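Local coordinates for DegV family protein (Eubacterium eligens, PDB 3FDJ) that is of unknown function but, like other proteins of the DegV family, probably binds a long-chain fatty acid, at residues L42-H45 / R46-D49; A61-I65 / D66-E70; Q130-I133 / E134-K137; A214-D218 / A219-G223. All blocks are in the same frame, centred on the assembly; numbering follows the deposited sequence. Where two conformers were deposited one is given.

Contact 1 of 4, residues L42-H45 / R46-D49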
ATOM      1  N   LEU A  42      -7.435  11.756 -10.848  1.00 16.81           N
ATOM      2  CA  LEU A  42      -6.326  12.476 -10.228  1.00 15.87           C
ATOM      3  C   LEU A  42      -5.068  12.638 -11.097  1.00 15.60           C
ATOM      4  O   LEU A  42      -4.504  11.660 -11.610  1.00 16.25           O
ATOM      5  CB  LEU A  42      -5.943  11.812  -8.902  1.00 15.67           C
ATOM      6  CG  LEU A  42      -4.925  12.551  -8.037  1.00 14.40           C
ATOM      7  CD1 LEU A  42      -5.393  13.943  -7.712  1.00 12.04           C
ATOM      8  CD2 LEU A  42      -4.684  11.735  -6.755  1.00 10.42           C
ATOM      9  N   ASP A  43      -4.624  13.888 -11.233  1.00 14.98           N
ATOM     10  CA  ASP A  43      -3.365  14.207 -11.886  1.00 14.80           C
ATOM     11  C   ASP A  43      -2.292  14.298 -10.795  1.00 13.90           C
ATOM     12  O   ASP A  43      -2.115  15.326 -10.150  1.00 13.20           O
ATOM     13  CB  ASP A  43      -3.472  15.523 -12.671  1.00 14.79           C
ATOM     14  CG  ASP A  43      -2.156  15.914 -13.358  1.00 17.08           C
ATOM     15  OD1 ASP A  43      -1.091  15.343 -13.032  1.00 19.25           O
ATOM     16  OD2 ASP A  43      -2.181  16.804 -14.236  1.00 19.28           O
ATOM     17  N   ILE A  44      -1.598  13.196 -10.587  1.00 14.22           N
ATOM     18  CA  ILE A  44      -0.675  13.083  -9.454  1.00 14.07           C
ATOM     19  C   ILE A  44       0.527  13.987  -9.638  1.00 13.95           C
ATOM     20  O   ILE A  44       0.983  14.606  -8.691  1.00 13.84           O
ATOM     21  CB  ILE A  44      -0.235  11.628  -9.239  1.00 14.01           C
ATOM     22  CG1 ILE A  44      -1.397  10.820  -8.671  1.00 14.57           C
ATOM     23  CG2 ILE A  44       0.971  11.554  -8.298  1.00 13.52           C
ATOM     24  CD1 ILE A  44      -1.256   9.328  -8.811  1.00 14.10           C
ATOM     25  N   HIS A  45       1.022  14.081 -10.869  1.00 14.73           N
ATOM     26  CA  HIS A  45       2.171  14.934 -11.182  1.00 14.68           C
ATOM     27  C   HIS A  45       1.878  16.389 -10.815  1.00 14.89           C
ATOM     28  O   HIS A  45       2.701  17.068 -10.197  1.00 14.10           O
ATOM     29  CB  HIS A  45       2.529  14.803 -12.665  1.00 15.46           C
ATOM     30  CG  HIS A  45       3.765  15.557 -13.055  1.00 16.59           C
ATOM     31  ND1 HIS A  45       5.034  15.103 -12.764  1.00 18.65           N
ATOM     32  CD2 HIS A  45       3.925  16.737 -13.698  1.00 18.85           C
ATOM     33  CE1 HIS A  45       5.924  15.974 -13.208  1.00 19.37           C
ATOM     34  NE2 HIS A  45       5.278  16.974 -13.782  1.00 20.36           N
ATOM     35  N   ARG A  46       0.682  16.856 -11.170  1.00 14.71           N
ATOM     36  CA  ARG A  46       0.225  18.184 -10.798  1.00 14.87           C
ATOM     37  C   ARG A  46       0.117  18.360  -9.271  1.00 14.58           C
ATOM     38  O   ARG A  46       0.517  19.390  -8.719  1.00 14.11           O
ATOM     39  CB  ARG A  46      -1.129  18.484 -11.465  1.00 14.88           C
ATOM     40  CG  ARG A  46      -1.796  19.762 -10.978  1.00 16.80           C
ATOM     41  CD  ARG A  46      -3.099  20.064 -11.732  1.00 18.94           C
ATOM     42  NE  ARG A  46      -3.740  21.263 -11.199  1.00 19.78           N
ATOM     43  CZ  ARG A  46      -4.515  21.311 -10.114  1.00 21.24           C
ATOM     44  NH1 ARG A  46      -4.786  20.221  -9.402  1.00 20.35           N
ATOM     45  NH2 ARG A  46      -5.026  22.475  -9.728  1.00 21.36           N
HETATM   46  N   MSE A  47      -0.442  17.360  -8.594  1.00 14.51           N
HETATM   47  CA  MSE A  47      -0.584  17.435  -7.146  1.00 14.01           C
HETATM   48  C   MSE A  47       0.785  17.561  -6.477  1.00 14.13           C
HETATM   49  O   MSE A  47       0.963  18.372  -5.574  1.00 13.88           O
HETATM   50  CB  MSE A  47      -1.298  16.194  -6.605  1.00 13.61           C
HETATM   51  CG  MSE A  47      -1.547  16.258  -5.110  1.00 13.03           C
HETATM   52 SE   MSE A  47      -2.235  14.577  -4.421  0.80 13.72          SE
HETATM   53  CE  MSE A  47      -0.630  13.462  -4.592  1.00 14.06           C
ATOM     54  N   LEU A  48       1.737  16.737  -6.901  1.00 14.51           N
ATOM     55  CA  LEU A  48       3.079  16.782  -6.326  1.00 14.90           C
ATOM     56  C   LEU A  48       3.738  18.145  -6.569  1.00 15.36           C
ATOM     57  O   LEU A  48       4.434  18.662  -5.690  1.00 14.68           O
ATOM     58  CB  LEU A  48       3.946  15.658  -6.892  1.00 15.10           C
ATOM     59  CG  LEU A  48       3.541  14.228  -6.498  1.00 14.57           C
ATOM     60  CD1 LEU A  48       4.376  13.213  -7.263  1.00 15.51           C
ATOM     61  CD2 LEU A  48       3.670  14.026  -5.007  1.00 14.83           C
ATOM     62  N   ASP A  49       3.534  18.714  -7.759  1.00 16.27           N
ATOM     63  CA  ASP A  49       4.061  20.042  -8.062  1.00 17.31           C
ATOM     64  C   ASP A  49       3.440  21.086  -7.136  1.00 17.46           C
ATOM     65  O   ASP A  49       4.132  21.973  -6.650  1.00 17.57           O
ATOM     66  CB  ASP A  49       3.811  20.435  -9.537  1.00 17.90           C
ATOM     67  CG  ASP A  49       4.791  19.769 -10.527  1.00 20.38           C
ATOM     68  OD1 ASP A  49       5.690  18.998 -10.113  1.00 22.92           O
ATOM     69  OD2 ASP A  49       4.660  20.026 -11.749  1.00 24.92           O
TER
HETATM   70  O   HOH W   1      -3.967  17.409  -9.437  1.00 16.87           O
HETATM   71  O   HOH W   2       6.633  20.100 -13.581  1.00 36.62           O

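Contact 2 of 4, residues A61-I65 / D66-E70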
ATOM      1  N   ALA A  61      -7.503  12.085   4.473  1.00 11.34           N
ATOM      2  CA  ALA A  61      -8.728  11.621   5.121  1.00 11.62           C
ATOM      3  C   ALA A  61      -9.100  10.246   4.595  1.00 11.90           C
ATOM      4  O   ALA A  61      -8.948   9.970   3.402  1.00 10.82           O
ATOM      5  CB  ALA A  61      -9.858  12.594   4.853  1.00 11.50           C
ATOM      6  N   CYS A  62      -9.638   9.407   5.478  1.00 12.03           N
ATOM      7  CA  CYS A  62     -10.113   8.081   5.066  1.00 12.59           C
ATOM      8  C   CYS A  62     -11.453   8.220   4.317  1.00 11.48           C
ATOM      9  O   CYS A  62     -12.072   9.305   4.324  1.00 11.57           O
ATOM     10  CB  CYS A  62     -10.239   7.175   6.281  1.00 12.98           C
ATOM     11  SG  CYS A  62     -11.563   7.643   7.336  1.00 20.78           S
ATOM     12  N   PRO A  63     -11.920   7.144   3.655  1.00 11.21           N
ATOM     13  CA  PRO A  63     -13.187   7.267   2.923  1.00 10.20           C
ATOM     14  C   PRO A  63     -14.402   7.365   3.845  1.00 10.88           C
ATOM     15  O   PRO A  63     -14.385   6.832   4.950  1.00  9.19           O
ATOM     16  CB  PRO A  63     -13.271   5.947   2.147  1.00 10.76           C
ATOM     17  CG  PRO A  63     -11.869   5.398   2.144  1.00 11.35           C
ATOM     18  CD  PRO A  63     -11.308   5.823   3.459  1.00 10.95           C
ATOM     19  N   GLY A  64     -15.445   8.026   3.366  1.00 10.64           N
ATOM     20  CA  GLY A  64     -16.714   8.062   4.076  1.00 11.98           C
ATOM     21  C   GLY A  64     -17.434   6.726   4.047  1.00 12.65           C
ATOM     22  O   GLY A  64     -17.224   5.899   3.152  1.00 11.72           O
ATOM     23  N   ILE A  65     -18.302   6.518   5.033  1.00 13.57           N
ATOM     24  CA  ILE A  65     -19.103   5.295   5.057  1.00 14.32           C
ATOM     25  C   ILE A  65     -19.886   5.128   3.756  1.00 14.36           C
ATOM     26  O   ILE A  65     -20.007   3.999   3.250  1.00 15.12           O
ATOM     27  CB  ILE A  65     -20.010   5.225   6.327  1.00 14.01           C
ATOM     28  CG1 ILE A  65     -19.103   4.991   7.564  1.00 15.04           C
ATOM     29  CG2 ILE A  65     -21.098   4.116   6.149  1.00 14.76           C
ATOM     30  CD1 ILE A  65     -19.714   5.212   8.992  1.00 10.26           C
ATOM     31  N   ASP A  66     -20.393   6.226   3.200  0.50 14.75           N
ATOM     32  CA  ASP A  66     -21.150   6.181   1.943  0.50 15.21           C
ATOM     33  C   ASP A  66     -20.323   5.645   0.762  0.50 14.18           C
ATOM     34  O   ASP A  66     -20.835   4.885  -0.062  0.50 13.49           O
ATOM     35  CB  ASP A  66     -21.720   7.563   1.582  0.50 15.95           C
ATOM     36  CG  ASP A  66     -22.931   7.949   2.424  0.50 18.38           C
ATOM     37  OD1 ASP A  66     -23.645   7.049   2.914  0.50 22.94           O
ATOM     38  OD2 ASP A  66     -23.173   9.161   2.594  0.50 22.25           O
ATOM     39  N   ALA A  67     -19.054   6.037   0.684  1.00 13.35           N
ATOM     40  CA  ALA A  67     -18.152   5.547  -0.373  1.00 12.63           C
ATOM     41  C   ALA A  67     -17.899   4.052  -0.261  1.00 11.18           C
ATOM     42  O   ALA A  67     -17.855   3.327  -1.267  1.00 10.10           O
ATOM     43  CB  ALA A  67     -16.817   6.311  -0.336  1.00 13.20           C
ATOM     44  N   TRP A  68     -17.712   3.567   0.966  1.00 10.37           N
ATOM     45  CA  TRP A  68     -17.579   2.125   1.170  1.00  9.24           C
ATOM     46  C   TRP A  68     -18.841   1.405   0.731  1.00  9.50           C
ATOM     47  O   TRP A  68     -18.767   0.413   0.029  1.00  9.18           O
ATOM     48  CB  TRP A  68     -17.301   1.791   2.624  1.00  9.64           C
ATOM     49  CG  TRP A  68     -15.941   2.125   3.132  1.00  8.26           C
ATOM     50  CD1 TRP A  68     -15.631   3.070   4.088  1.00 10.77           C
ATOM     51  CD2 TRP A  68     -14.706   1.504   2.782  1.00  9.63           C
ATOM     52  NE1 TRP A  68     -14.282   3.069   4.335  1.00 11.53           N
ATOM     53  CE2 TRP A  68     -13.690   2.117   3.552  1.00  9.17           C
ATOM     54  CE3 TRP A  68     -14.348   0.490   1.892  1.00 11.30           C
ATOM     55  CZ2 TRP A  68     -12.346   1.761   3.435  1.00 10.13           C
ATOM     56  CZ3 TRP A  68     -13.023   0.140   1.792  1.00 11.97           C
ATOM     57  CH2 TRP A  68     -12.040   0.760   2.571  1.00 11.19           C
ATOM     58  N   LEU A  69     -20.004   1.893   1.145  1.00 10.40           N
ATOM     59  CA  LEU A  69     -21.262   1.218   0.804  1.00 10.73           C
ATOM     60  C   LEU A  69     -21.469   1.147  -0.690  1.00 11.76           C
ATOM     61  O   LEU A  69     -21.881   0.113  -1.202  1.00 11.15           O
ATOM     62  CB  LEU A  69     -22.457   1.895   1.486  1.00 11.01           C
ATOM     63  CG  LEU A  69     -22.482   1.745   3.011  1.00 11.17           C
ATOM     64  CD1 LEU A  69     -23.663   2.559   3.594  1.00 12.01           C
ATOM     65  CD2 LEU A  69     -22.598   0.266   3.425  1.00 10.79           C
ATOM     66  N   GLU A  70     -21.150   2.235  -1.384  1.00 13.35           N
ATOM     67  CA  GLU A  70     -21.229   2.260  -2.847  1.00 14.72           C
ATOM     68  C   GLU A  70     -20.331   1.161  -3.421  1.00 14.40           C
ATOM     69  O   GLU A  70     -20.736   0.428  -4.319  1.00 14.22           O
ATOM     70  CB  GLU A  70     -20.811   3.625  -3.386  1.00 15.44           C
ATOM     71  CG  GLU A  70     -20.942   3.772  -4.892  1.00 20.85           C
ATOM     72  CD  GLU A  70     -20.598   5.169  -5.399  1.00 26.29           C
ATOM     73  OE1 GLU A  70     -19.545   5.732  -5.005  1.00 29.33           O
ATOM     74  OE2 GLU A  70     -21.379   5.691  -6.217  1.00 31.03           O
TER

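Contact 3 of 4, residues Q130-I133 / E134-K137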
ATOM      1  N   GLN A 130      -7.559 -13.266  -4.965  1.00  8.23           N
ATOM      2  CA  GLN A 130      -7.965 -13.610  -6.316  1.00  8.59           C
ATOM      3  C   GLN A 130      -7.583 -15.038  -6.681  1.00  8.63           C
ATOM      4  O   GLN A 130      -8.417 -15.800  -7.178  1.00  8.51           O
ATOM      5  CB  GLN A 130      -7.337 -12.646  -7.323  1.00  8.96           C
ATOM      6  CG  GLN A 130      -7.514 -13.109  -8.768  1.00 11.47           C
ATOM      7  CD  GLN A 130      -6.997 -12.092  -9.755  1.00 14.70           C
ATOM      8  OE1 GLN A 130      -6.350 -11.115  -9.370  1.00 14.71           O
ATOM      9  NE2 GLN A 130      -7.305 -12.301 -11.025  1.00 16.22           N
ATOM     10  N   GLN A 131      -6.331 -15.405  -6.421  1.00  8.44           N
ATOM     11  CA  GLN A 131      -5.859 -16.761  -6.698  1.00  9.32           C
ATOM     12  C   GLN A 131      -6.710 -17.838  -5.989  1.00  8.99           C
ATOM     13  O   GLN A 131      -7.078 -18.857  -6.594  1.00  8.52           O
ATOM     14  CB  GLN A 131      -4.391 -16.922  -6.304  1.00  9.89           C
ATOM     15  CG  GLN A 131      -3.816 -18.248  -6.752  1.00 13.66           C
ATOM     16  CD  GLN A 131      -2.376 -18.403  -6.372  1.00 19.03           C
ATOM     17  OE1 GLN A 131      -1.534 -17.565  -6.725  1.00 21.78           O
ATOM     18  NE2 GLN A 131      -2.072 -19.466  -5.622  1.00 22.81           N
HETATM   19  N   MSE A 132      -7.028 -17.618  -4.717  1.00  9.45           N
HETATM   20  CA  MSE A 132      -7.825 -18.599  -3.978  1.00  9.98           C
HETATM   21  C   MSE A 132      -9.255 -18.689  -4.489  1.00 10.45           C
HETATM   22  O   MSE A 132      -9.822 -19.787  -4.583  1.00 10.60           O
HETATM   23  CB  MSE A 132      -7.774 -18.312  -2.478  1.00 10.43           C
HETATM   24  CG  MSE A 132      -6.404 -18.596  -1.898  1.00 12.29           C
HETATM   25 SE   MSE A 132      -6.508 -18.464   0.069  0.80 22.11          SE
HETATM   26  CE  MSE A 132      -6.399 -16.784   0.174  1.00  6.92           C
ATOM     27  N   ILE A 133      -9.828 -17.551  -4.848  1.00 10.41           N
ATOM     28  CA  ILE A 133     -11.136 -17.525  -5.482  1.00 11.50           C
ATOM     29  C   ILE A 133     -11.115 -18.310  -6.799  1.00 12.12           C
ATOM     30  O   ILE A 133     -12.025 -19.110  -7.068  1.00 11.93           O
ATOM     31  CB  ILE A 133     -11.625 -16.078  -5.701  1.00 11.53           C
ATOM     32  CG1 ILE A 133     -11.909 -15.426  -4.352  1.00 11.87           C
ATOM     33  CG2 ILE A 133     -12.893 -16.044  -6.602  1.00 13.11           C
ATOM     34  CD1 ILE A 133     -12.153 -13.913  -4.420  1.00 12.64           C
ATOM     35  N   GLU A 134     -10.074 -18.116  -7.605  1.00 12.12           N
ATOM     36  CA  GLU A 134      -9.950 -18.824  -8.876  1.00 13.37           C
ATOM     37  C   GLU A 134      -9.714 -20.321  -8.695  1.00 13.56           C
ATOM     38  O   GLU A 134     -10.085 -21.120  -9.556  1.00 13.58           O
ATOM     39  CB  GLU A 134      -8.832 -18.211  -9.712  1.00 13.87           C
ATOM     40  CG  GLU A 134      -9.156 -16.789 -10.132  1.00 16.84           C
ATOM     41  CD  GLU A 134      -8.034 -16.122 -10.893  1.00 22.93           C
ATOM     42  OE1 GLU A 134      -6.864 -16.558 -10.753  1.00 26.17           O
ATOM     43  OE2 GLU A 134      -8.326 -15.152 -11.626  1.00 26.47           O
ATOM     44  N   GLU A 135      -9.092 -20.693  -7.582  1.00 13.56           N
ATOM     45  CA  GLU A 135      -8.899 -22.101  -7.224  1.00 14.42           C
ATOM     46  C   GLU A 135     -10.194 -22.769  -6.737  1.00 14.39           C
ATOM     47  O   GLU A 135     -10.208 -23.983  -6.554  1.00 14.93           O
ATOM     48  CB  GLU A 135      -7.795 -22.238  -6.158  1.00 14.64           C
ATOM     49  CG  GLU A 135      -6.387 -22.041  -6.700  1.00 16.60           C
ATOM     50  CD  GLU A 135      -5.334 -21.787  -5.620  1.00 20.94           C
ATOM     51  OE1 GLU A 135      -5.686 -21.642  -4.425  1.00 20.68           O
ATOM     52  OE2 GLU A 135      -4.134 -21.711  -5.982  1.00 22.63           O
ATOM     53  N   GLY A 136     -11.264 -21.998  -6.543  1.00 13.78           N
ATOM     54  CA  GLY A 136     -12.561 -22.526  -6.125  1.00 14.22           C
ATOM     55  C   GLY A 136     -12.737 -22.629  -4.617  1.00 14.01           C
ATOM     56  O   GLY A 136     -13.629 -23.311  -4.137  1.00 14.23           O
ATOM     57  N   LYS A 137     -11.902 -21.941  -3.852  1.00 14.42           N
ATOM     58  CA  LYS A 137     -12.008 -22.003  -2.410  1.00 14.19           C
ATOM     59  C   LYS A 137     -13.257 -21.258  -1.952  1.00 14.58           C
ATOM     60  O   LYS A 137     -13.675 -20.280  -2.574  1.00 14.46           O
ATOM     61  CB  LYS A 137     -10.730 -21.484  -1.767  1.00 14.70           C
ATOM     62  CG  LYS A 137      -9.600 -22.510  -1.907  1.00 16.31           C
ATOM     63  CD  LYS A 137      -8.231 -21.951  -1.638  1.00 19.00           C
ATOM     64  CE  LYS A 137      -7.224 -23.110  -1.526  1.00 19.35           C
ATOM     65  NZ  LYS A 137      -6.972 -23.809  -2.814  1.00 17.00           N
TER
HETATM   66  O   HOH W   3      -3.833 -20.368  -3.235  1.00 44.80           O
HETATM   67  O   HOH W   4     -14.163 -19.724  -5.232  1.00 18.40           O

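Contact 4 of 4, residues A214-D218 / A219-G223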
ATOM      1  N   ALA A 214      20.449  -7.529   1.419  1.00 11.98           N
ATOM      2  CA  ALA A 214      20.711  -8.051   2.761  1.00 11.53           C
ATOM      3  C   ALA A 214      19.391  -8.208   3.567  1.00 11.25           C
ATOM      4  O   ALA A 214      19.177  -9.221   4.246  1.00 11.51           O
ATOM      5  CB  ALA A 214      21.719  -7.162   3.511  1.00 11.35           C
ATOM      6  N   LEU A 215      18.507  -7.225   3.458  1.00 10.67           N
ATOM      7  CA  LEU A 215      17.207  -7.258   4.151  1.00 11.58           C
ATOM      8  C   LEU A 215      16.321  -8.406   3.643  1.00 11.83           C
ATOM      9  O   LEU A 215      15.705  -9.140   4.449  1.00 10.89           O
ATOM     10  CB  LEU A 215      16.482  -5.926   4.004  1.00 11.07           C
ATOM     11  CG  LEU A 215      17.093  -4.741   4.748  1.00 13.04           C
ATOM     12  CD1 LEU A 215      16.503  -3.423   4.263  1.00 11.97           C
ATOM     13  CD2 LEU A 215      16.933  -4.895   6.260  1.00 13.42           C
ATOM     14  N   LEU A 216      16.278  -8.573   2.316  1.00 11.98           N
ATOM     15  CA  LEU A 216      15.502  -9.639   1.713  1.00 11.26           C
ATOM     16  C   LEU A 216      16.029 -11.016   2.144  1.00 11.47           C
ATOM     17  O   LEU A 216      15.236 -11.884   2.492  1.00 11.01           O
ATOM     18  CB  LEU A 216      15.486  -9.504   0.199  1.00 11.38           C
ATOM     19  CG  LEU A 216      14.616  -8.335  -0.291  1.00 12.05           C
ATOM     20  CD1 LEU A 216      14.894  -8.020  -1.773  1.00 12.69           C
ATOM     21  CD2 LEU A 216      13.139  -8.605  -0.063  1.00 12.09           C
ATOM     22  N   ASP A 217      17.353 -11.197   2.121  1.00 11.20           N
ATOM     23  CA  ASP A 217      17.990 -12.427   2.592  1.00 12.72           C
ATOM     24  C   ASP A 217      17.558 -12.756   4.033  1.00 12.78           C
ATOM     25  O   ASP A 217      17.121 -13.879   4.340  1.00 12.34           O
ATOM     26  CB  ASP A 217      19.528 -12.315   2.567  1.00 13.42           C
ATOM     27  CG  ASP A 217      20.123 -12.371   1.150  1.00 16.78           C
ATOM     28  OD1 ASP A 217      19.400 -12.669   0.168  1.00 20.89           O
ATOM     29  OD2 ASP A 217      21.347 -12.110   1.014  1.00 20.06           O
ATOM     30  N   ASP A 218      17.700 -11.777   4.916  1.00 11.80           N
ATOM     31  CA  ASP A 218      17.333 -11.971   6.317  1.00 13.00           C
ATOM     32  C   ASP A 218      15.835 -12.220   6.499  1.00 12.39           C
ATOM     33  O   ASP A 218      15.436 -12.942   7.402  1.00 11.87           O
ATOM     34  CB  ASP A 218      17.745 -10.767   7.141  1.00 13.41           C
ATOM     35  CG  ASP A 218      19.233 -10.740   7.433  1.00 20.72           C
ATOM     36  OD1 ASP A 218      19.971 -11.661   6.990  1.00 26.05           O
ATOM     37  OD2 ASP A 218      19.671  -9.786   8.124  1.00 27.12           O
ATOM     38  N   ALA A 219      15.014 -11.617   5.644  1.00 10.25           N
ATOM     39  CA  ALA A 219      13.563 -11.775   5.715  1.00 10.14           C
ATOM     40  C   ALA A 219      13.080 -13.152   5.234  1.00 10.42           C
ATOM     41  O   ALA A 219      11.917 -13.498   5.435  1.00 11.52           O
ATOM     42  CB  ALA A 219      12.870 -10.669   4.897  1.00  9.56           C
ATOM     43  N   GLY A 220      13.947 -13.930   4.597  1.00  9.67           N
ATOM     44  CA  GLY A 220      13.549 -15.240   4.082  1.00  9.75           C
ATOM     45  C   GLY A 220      12.991 -15.190   2.668  1.00  9.76           C
ATOM     46  O   GLY A 220      12.283 -16.110   2.241  1.00 10.05           O
ATOM     47  N   TYR A 221      13.349 -14.150   1.922  1.00  9.78           N
ATOM     48  CA  TYR A 221      12.956 -14.055   0.512  1.00  9.92           C
ATOM     49  C   TYR A 221      13.692 -15.119  -0.288  1.00 10.82           C
ATOM     50  O   TYR A 221      14.912 -15.282  -0.157  1.00 10.78           O
ATOM     51  CB  TYR A 221      13.241 -12.670  -0.071  1.00 10.01           C
ATOM     52  CG  TYR A 221      12.722 -12.561  -1.482  1.00  9.50           C
ATOM     53  CD1 TYR A 221      11.358 -12.635  -1.745  1.00  9.24           C
ATOM     54  CD2 TYR A 221      13.590 -12.393  -2.561  1.00 10.84           C
ATOM     55  CE1 TYR A 221      10.870 -12.548  -3.029  1.00  8.84           C
ATOM     56  CE2 TYR A 221      13.112 -12.303  -3.851  1.00 11.09           C
ATOM     57  CZ  TYR A 221      11.747 -12.370  -4.082  1.00 12.08           C
ATOM     58  OH  TYR A 221      11.251 -12.303  -5.359  1.00 11.67           O
ATOM     59  N   GLU A 222      12.938 -15.866  -1.095  1.00 11.36           N
ATOM     60  CA  GLU A 222      13.483 -16.946  -1.911  1.00 12.35           C
ATOM     61  C   GLU A 222      12.963 -16.934  -3.360  1.00 12.22           C
ATOM     62  O   GLU A 222      12.755 -17.987  -3.977  1.00 12.83           O
ATOM     63  CB  GLU A 222      13.157 -18.289  -1.236  1.00 13.45           C
ATOM     64  CG  GLU A 222      13.982 -18.518   0.016  1.00 17.22           C
ATOM     65  CD  GLU A 222      13.819 -19.909   0.620  1.00 22.08           C
ATOM     66  OE1 GLU A 222      12.889 -20.649   0.191  1.00 22.98           O
ATOM     67  OE2 GLU A 222      14.622 -20.240   1.538  1.00 22.94           O
ATOM     68  N   GLY A 223      12.734 -15.748  -3.904  1.00 11.38           N
ATOM     69  CA  GLY A 223      12.363 -15.629  -5.310  1.00 10.96           C
ATOM     70  C   GLY A 223      10.878 -15.651  -5.637  1.00 10.53           C
ATOM     71  O   GLY A 223      10.520 -15.802  -6.789  1.00 10.38           O
TER
HETATM   72  O   HOH W   5      16.348 -15.718   2.122  1.00 17.92           O

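Contact 1 of 4, residues L42-H45 / R46-D49
D43 caps helix 44-52 by taking R46 N onto its OD1 at 3.0 Å, an N-cap bond to a backbone N-H of the first turn. The bond is nearly straight at the donor (170°), yet the N-H meets OD1 from above the carboxylate plane. CG, anti to the D43 nitrogen (chi1 179°), lies on the carbonyl side, which brings OD1 to R46 N and D43 CG to 3.4 Å from R46 CB. D43 O takes M47 N at 3.1 Å, the first bond of the helix, and L48 N to I44 O and D49 N to H45 O continue it. Among the apolar groups, I44 and L48 run side by side and point the same way, I44 CG2 3.9 Å from L48 CD1. L42 CD2 approaches the selenium (SE) of selenomethionine M47 at 4.4 Å, and both residues also touch F36 of strand 35-37. L48 packs further on V231 and R268, in loops flanking strands of the second sheet. Cutting L48 back to an alanine would probably take away the flank of I44 and open a gap between the helix and those loops. On the polar side, D49 OD1 stands over one face of the H45 ring, out toward its rim, the two planes 64° apart. The strongest polar partners of H45, D49 and R46 lie outside: E232 for H45 ND1, and salt bridges to R268 and to E34. A water in the plane of the R46 guanidinium accepts from NH1 and donates to D43 O, each at 2.9 Å.

Contact 2 of 4, residues A61-I65 / D66-E70
P63 CB comes to 4.3 Å from A67 CB at the start of helix 65-72, and A67 CB also rests 3.5 Å from G64 O. G64 holds the N-cap position of this helix, so the cap here brings no side-chain acceptor. W68 follows and makes the aromatic part of the contact. Its N donates to G64 O at 3.2 Å, nearly along the C=O axis; with CG beside its backbone N (chi1 -72°), the indole offers one face to P63. P63 CB lies over the five-membered ring, toward its rim, 4.2 Å from its centroid and 28° off the normal, a CH-pi contact. P63 CG comes to 3.9 Å from W68 CZ2. Indole NE1 is hydrogen-bonded to S93 OG of helix 90-102, and the ring is buried against V25 and V7 of neighbouring strands. A leucine in place of W68 would probably strip P63 of its flat partner and leave S93 without this N-H donor. L69 N closes the next turn on I65 O at 3.0 Å, and L69 CD1 lies alongside I65 CG2 at 3.9 Å. Aliphatic ring on aromatic face, with the indole N-H satisfied separately, is consistent with apolar packing, together with the backbone bond to G64 O, holding the loop in place of a side-chain cap.

Contact 3 of 4, residues Q130-I133 / E134-K137
Q130 and Q131 each donate one turn on, to E134 and E135, at the end of helix 120-134. Both glutamines extend from a CG anti to the backbone N (chi1 169° in Q130), which brings each NE2 to its glutamate. Q130 NE2 donates to E134 OE2 at 3.1 Å; the oxygen lies close to the amide plane but is met from above its own carboxylate plane, amide and carboxylate planes 73° apart. The same NE2 has its stronger partner in the carbonyl of R18. Q131 NE2 repeats the bond to E135 OE2, also at 3.1 Å but less straight. A charged link follows: K137 NZ forms a salt bridge with E135 OE1 at 3.0 Å, so E135 uses its two oxygens for different residues. Backbone bonds close the helix in a Schellman motif. K137 N reaches back to M132 O at 3.1 Å and G136 N to I133 O at 3.0 Å, with G136 at a positive phi (88°) that would jam a side chain against the preceding carbonyl. A water donates to both I133 O and K137 O, joining the two carbonyls across the turn. Apolar contact comes from the lysine shaft: K137 CD sits 3.8 Å from CB and from CG of selenomethionine M132, whose side chain and that of K137 both touch I142 of helix 139-150.

Contact 4 of 4, residues A214-D218 / A219-G223
L216 and Y221 lie side by side and point the same way, their CB atoms 3.9 Å apart. L216 turns CG beside its backbone nitrogen, which brings CD2 to within 4.1 Å of Y221 CB; the leucine meets the root of the tyrosine and stands oblique to its ring. Y221 instead sets CG anti to its backbone N (chi1 -175°), and this carries the phenol off the helix end although the CB faces it. G223 N sits 3.4 Å above the plane of the Y221 ring, over its centre. The hydroxyl is hydrogen-bonded to G224 O and T250 OG1, and Y248 of helix 234-248 meets the ring edge-to-face, which probably fixes the rotation of the buried phenol. Helix 205-219 ends here in a Schellman motif: Y221 N reaches L216 O at 3.0 Å and G220 N reaches D217 O at 3.2 Å. G220 has a phi of 89°, where a CB would collide with the carbonyl oxygen before it. One residue earlier, A219 N still bonds to L215 O at 2.8 Å, and A219 CB lies 3.3 Å from the same oxygen. D217 OD1 is hydrogen-bonded to Y248 OH. The helix also packs on the second sheet, L215 and L216 touching F156 of strand 153-159 and L216 and Y221 touching C275 of strand 271-276. A water bridges the turn by donating to D217 O and to Y221 O, the latter at 2.7 Å.

How the contacts relate
From the N terminus the four contacts follow in series, none nested or crossed, each a local turn at a helix terminus with no residues between its segments. Contact 1 starts helix 44-52 and ties strand 35-37 to loops of the second sheet. Contact 2, its centre about 23 Å from that of contact 1, leads from strand 59-61 into helix 65-72, beside the first sheet and helix 90-102. Contact 3 ends helix 120-134 and turns the chain into helix 139-150. Contact 4 ends helix 205-219 against the second sheet and helix 234-248. Two helix starts thus precede two glycine-closed ends; contacts 2 and 4, about 37 Å apart between centres, lie on opposite sides of the chain's centre.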